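Local coordinates for D-glucosaminate-6-phosphate ammonia lyase (Salmonella typhimurium, PDB 7LCE), which belongs to the selenocysteine synthase-like family of pyridoxal-phosphate-dependent enzymes and carries its cofactor covalently bound to a lysine, at residues Ala271-Val276 with Ala288-Asp293; Ala279-Ala282 with Leu286-Asp289. All blocks are in the same frame, centred on the assembly; numbering follows the deposited sequence.

Contact 1 of 2, residues Ala271-Val276 with Ala288-Asp293; sequences AQLQPV and ADIEQD
Leu273 of helix 270-282 meets the tip of Ile290 on strand 286-292 with the root of its own side chain: the CB of Leu273 lies 3.6 Å from the CD1 of Ile290. Beyond CB the leucine runs on to Trp300 and Ile302 of strand 300-306. Gln274 follows on the helix, and its OE1 and the CB of Leu273 lie on largely opposite sides of the CD1 methyl. The CG of Gln274 stands anti to the backbone N (chi1 -175°) and the chain bends at chi2 (60°), which turns OE1 toward the CD1 of Ile290, 3.4 Å away. The other end of the amide, NE2, is hydrogen-bonded to Glu278 one turn further along the helix, which probably helps hold the bend. The CD1 of Ile290, on an extended arm, also lies 3.5 Å from the backbone N of Gln274, and this side chain fills most of the 7.2 Å between the CA atoms of the two residues. The helix packs here on the edge strand, within this chain, of the C-terminal antiparallel sheet. With no hydrogen bond across it, the contact depends on van der Waals packing round one methyl group, bordered by an amide oxygen.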
# COMPACT_ATOMS: atom_id res chain seq x y z
N ALA A 271 47.29 -53.84 -5.88
CA ALA A 271 48.21 -54.78 -5.26
C ALA A 271 48.33 -54.53 -3.76
O ALA A 271 48.43 -55.48 -2.97
CB ALA A 271 49.58 -54.71 -5.93
N GLN A 272 48.34 -53.26 -3.35
CA GLN A 272 48.45 -52.95 -1.92
C GLN A 272 47.20 -53.38 -1.17
O GLN A 272 47.28 -53.82 -0.01
CB GLN A 272 48.68 -51.45 -1.73
CG GLN A 272 50.01 -50.94 -2.24
CD GLN A 272 50.07 -49.42 -2.21
OE1 GLN A 272 50.12 -48.77 -3.26
NE2 GLN A 272 50.07 -48.85 -1.01
N LEU A 273 46.03 -53.27 -1.81
CA LEU A 273 44.77 -53.63 -1.18
C LEU A 273 44.57 -55.14 -1.10
O LEU A 273 43.80 -55.60 -0.25
CB LEU A 273 43.61 -52.99 -1.95
CG LEU A 273 43.50 -51.47 -1.83
CD1 LEU A 273 42.25 -50.96 -2.51
CD2 LEU A 273 43.53 -51.06 -0.37
N GLN A 274 45.23 -55.90 -1.97
CA GLN A 274 44.99 -57.33 -2.04
C GLN A 274 45.24 -58.07 -0.73
O GLN A 274 44.41 -58.91 -0.36
CB GLN A 274 45.83 -57.92 -3.18
CG GLN A 274 45.59 -59.39 -3.45
CD GLN A 274 44.15 -59.68 -3.83
OE1 GLN A 274 43.45 -58.84 -4.40
NE2 GLN A 274 43.70 -60.89 -3.52
N PRO A 275 46.33 -57.81 0.01
CA PRO A 275 46.48 -58.48 1.32
C PRO A 275 45.31 -58.23 2.26
O PRO A 275 44.86 -59.16 2.94
CB PRO A 275 47.78 -57.88 1.87
CG PRO A 275 48.56 -57.54 0.66
CD PRO A 275 47.55 -57.06 -0.34
N VAL A 276 44.81 -57.00 2.30
CA VAL A 276 43.69 -56.68 3.19
C VAL A 276 42.43 -57.41 2.73
O VAL A 276 41.62 -57.85 3.56
CB VAL A 276 43.47 -55.16 3.24
CG1 VAL A 276 42.38 -54.81 4.26
CG2 VAL A 276 44.77 -54.45 3.57
N ALA A 288 35.80 -60.43 0.77
CA ALA A 288 36.28 -59.13 0.33
C ALA A 288 36.96 -59.26 -1.03
O ALA A 288 37.69 -60.22 -1.28
CB ALA A 288 37.25 -58.52 1.34
N ASP A 289 36.70 -58.28 -1.91
CA ASP A 289 37.36 -58.22 -3.21
C ASP A 289 37.51 -56.76 -3.59
O ASP A 289 36.76 -55.90 -3.14
CB ASP A 289 36.57 -58.96 -4.29
CG ASP A 289 35.18 -58.40 -4.49
OD1 ASP A 289 34.41 -58.35 -3.51
OD2 ASP A 289 34.86 -58.00 -5.64
N ILE A 290 38.51 -56.49 -4.42
CA ILE A 290 38.80 -55.14 -4.89
C ILE A 290 37.97 -54.82 -6.12
O ILE A 290 37.83 -55.66 -7.03
CB ILE A 290 40.31 -54.99 -5.17
CG1 ILE A 290 41.11 -55.48 -3.95
CG2 ILE A 290 40.66 -53.55 -5.50
CD1 ILE A 290 42.58 -55.60 -4.21
N GLU A 291 37.43 -53.61 -6.17
CA GLU A 291 36.57 -53.16 -7.26
C GLU A 291 36.94 -51.73 -7.62
O GLU A 291 36.98 -50.86 -6.75
CB GLU A 291 35.09 -53.25 -6.88
CG GLU A 291 34.13 -52.98 -8.03
CD GLU A 291 32.78 -52.47 -7.56
OE1 GLU A 291 32.67 -52.02 -6.40
OE2 GLU A 291 31.82 -52.51 -8.36
N GLN A 292 37.22 -51.51 -8.91
CA GLN A 292 37.50 -50.17 -9.41
C GLN A 292 36.22 -49.36 -9.59
O GLN A 292 35.12 -49.90 -9.74
CB GLN A 292 38.28 -50.25 -10.72
CG GLN A 292 39.16 -49.04 -10.99
CD GLN A 292 39.80 -49.08 -12.36
OE1 GLN A 292 39.85 -50.12 -13.00
NE2 GLN A 292 40.27 -47.92 -12.83
N ASP A 293 36.39 -48.04 -9.57
CA ASP A 293 35.29 -47.10 -9.76
C ASP A 293 34.72 -47.19 -11.17
O ASP A 293 35.44 -47.41 -12.15
CB ASP A 293 35.75 -45.68 -9.45
CG ASP A 293 34.59 -44.70 -9.38
OD1 ASP A 293 33.66 -44.94 -8.58
OD2 ASP A 293 34.60 -43.70 -10.12

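Contact 2 of 2, residues Ala279-Ala282 with Leu286-Asp289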
# COMPACT_ATOMS: atom_id res chain seq x y z
N ALA A 279 42.67 -61.03 3.91
CA ALA A 279 42.54 -61.19 5.35
C ALA A 279 41.08 -61.18 5.78
O ALA A 279 40.68 -61.97 6.65
CB ALA A 279 43.32 -60.08 6.07
N ILE A 280 40.28 -60.30 5.19
CA ILE A 280 38.85 -60.26 5.52
C ILE A 280 38.16 -61.53 5.03
O ILE A 280 37.25 -62.05 5.69
CB ILE A 280 38.21 -58.99 4.94
CG1 ILE A 280 38.90 -57.74 5.48
CG2 ILE A 280 36.72 -58.95 5.25
CD1 ILE A 280 38.50 -56.46 4.78
N SER A 281 38.59 -62.07 3.88
CA SER A 281 37.96 -63.27 3.35
C SER A 281 38.24 -64.49 4.23
O SER A 281 37.46 -65.45 4.22
CB SER A 281 38.45 -63.52 1.92
OG SER A 281 38.22 -62.38 1.11
N ALA A 282 39.35 -64.48 4.96
CA ALA A 282 39.63 -65.57 5.90
C ALA A 282 38.62 -65.61 7.03
O ALA A 282 38.37 -66.68 7.60
CB ALA A 282 41.05 -65.43 6.46
N LEU A 286 32.59 -63.40 5.85
CA LEU A 286 33.03 -62.21 5.14
C LEU A 286 33.78 -62.59 3.87
O LEU A 286 34.66 -63.46 3.90
CB LEU A 286 33.93 -61.35 6.03
CG LEU A 286 33.23 -60.64 7.19
CD1 LEU A 286 34.20 -59.72 7.90
CD2 LEU A 286 32.01 -59.88 6.70
N TYR A 287 33.43 -61.94 2.76
CA TYR A 287 34.17 -62.08 1.50
C TYR A 287 34.51 -60.68 0.99
O TYR A 287 33.62 -59.85 0.81
CB TYR A 287 33.39 -62.84 0.43
CG TYR A 287 34.12 -62.81 -0.90
CD1 TYR A 287 35.20 -63.65 -1.15
CD2 TYR A 287 33.75 -61.90 -1.89
CE1 TYR A 287 35.87 -63.61 -2.36
CE2 TYR A 287 34.43 -61.85 -3.10
CZ TYR A 287 35.49 -62.71 -3.33
OH TYR A 287 36.15 -62.66 -4.53
N ALA A 288 35.80 -60.43 0.77
CA ALA A 288 36.28 -59.13 0.33
C ALA A 288 36.96 -59.26 -1.03
O ALA A 288 37.69 -60.22 -1.28
CB ALA A 288 37.25 -58.52 1.34
N ASP A 289 36.70 -58.28 -1.91
CA ASP A 289 37.36 -58.22 -3.21
C ASP A 289 37.51 -56.76 -3.59
O ASP A 289 36.76 -55.90 -3.14
CB ASP A 289 36.57 -58.96 -4.29
CG ASP A 289 35.18 -58.40 -4.49
OD1 ASP A 289 34.41 -58.35 -3.51
OD2 ASP A 289 34.86 -58.00 -5.64
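Ser281 and Ala288 make the polar link here: the backbone N of Ala288 donates to the OG of Ser281 at 3.1 Å, nearly straight with an angle of 167° at the hydrogen. Next to it the backbones come close, and the CA of Ser281 makes a CA-H...O contact of 3.4 Å with the carbonyl O of Leu286. The CD1 of the Tyr287 ring makes a loose van der Waals approach to the same OG of Ser281, at 4.0 Å.

Beside the hydrogen bond runs an apolar set built on Ile280. Its CG2 reaches the CD1 of Leu286 at 3.7 Å, and its CB rests on the CB of Ala288 at 3.8 Å. Leu286 and Ala288, two apart on the strand, thus flank the branched isoleucine.

Further out, the position of the serine hydroxyl follows from chi1 of -54°, which places OG beside its own backbone N; there it is also hydrogen-bonded to the carbonyl O of Ala277, one turn back, so the hydroxyl links the helix to the strand. Ile280 and Leu286 continue onto Leu360 of helix 352-365, and Ile280 also touches Val304 of strand 300-306. Tyr287 and Asp289 pair through their backbones with Arg305 and Arg303 of that strand. Helices 270-282 and 352-365 against the antiparallel sheet give a two-layer alpha/beta sandwich, consistent with the small C-terminal domain of fold-type I pyridoxal-phosphate enzymes.

Overall arrangement
After strand 13-17 the chain builds the seven-stranded mixed sheet, passes through helices 227-234 and 248-262, and enters helix 270-282, where both contacts begin. Contact 2 closes the short turn of three residues between Ala282 and Leu286, and it lies inside contact 1, which closes the wider loop from 271-276 to 288-293. Their segments overlap at Ala288 and Asp289, and their centres are about 10 Å apart. Together they hold the helix along strand 286-292, an outer strand, within this chain, of the three-stranded antiparallel sheet. Strand 300-306 and helix 352-365 border both, so the two helices form one layer against the sheet.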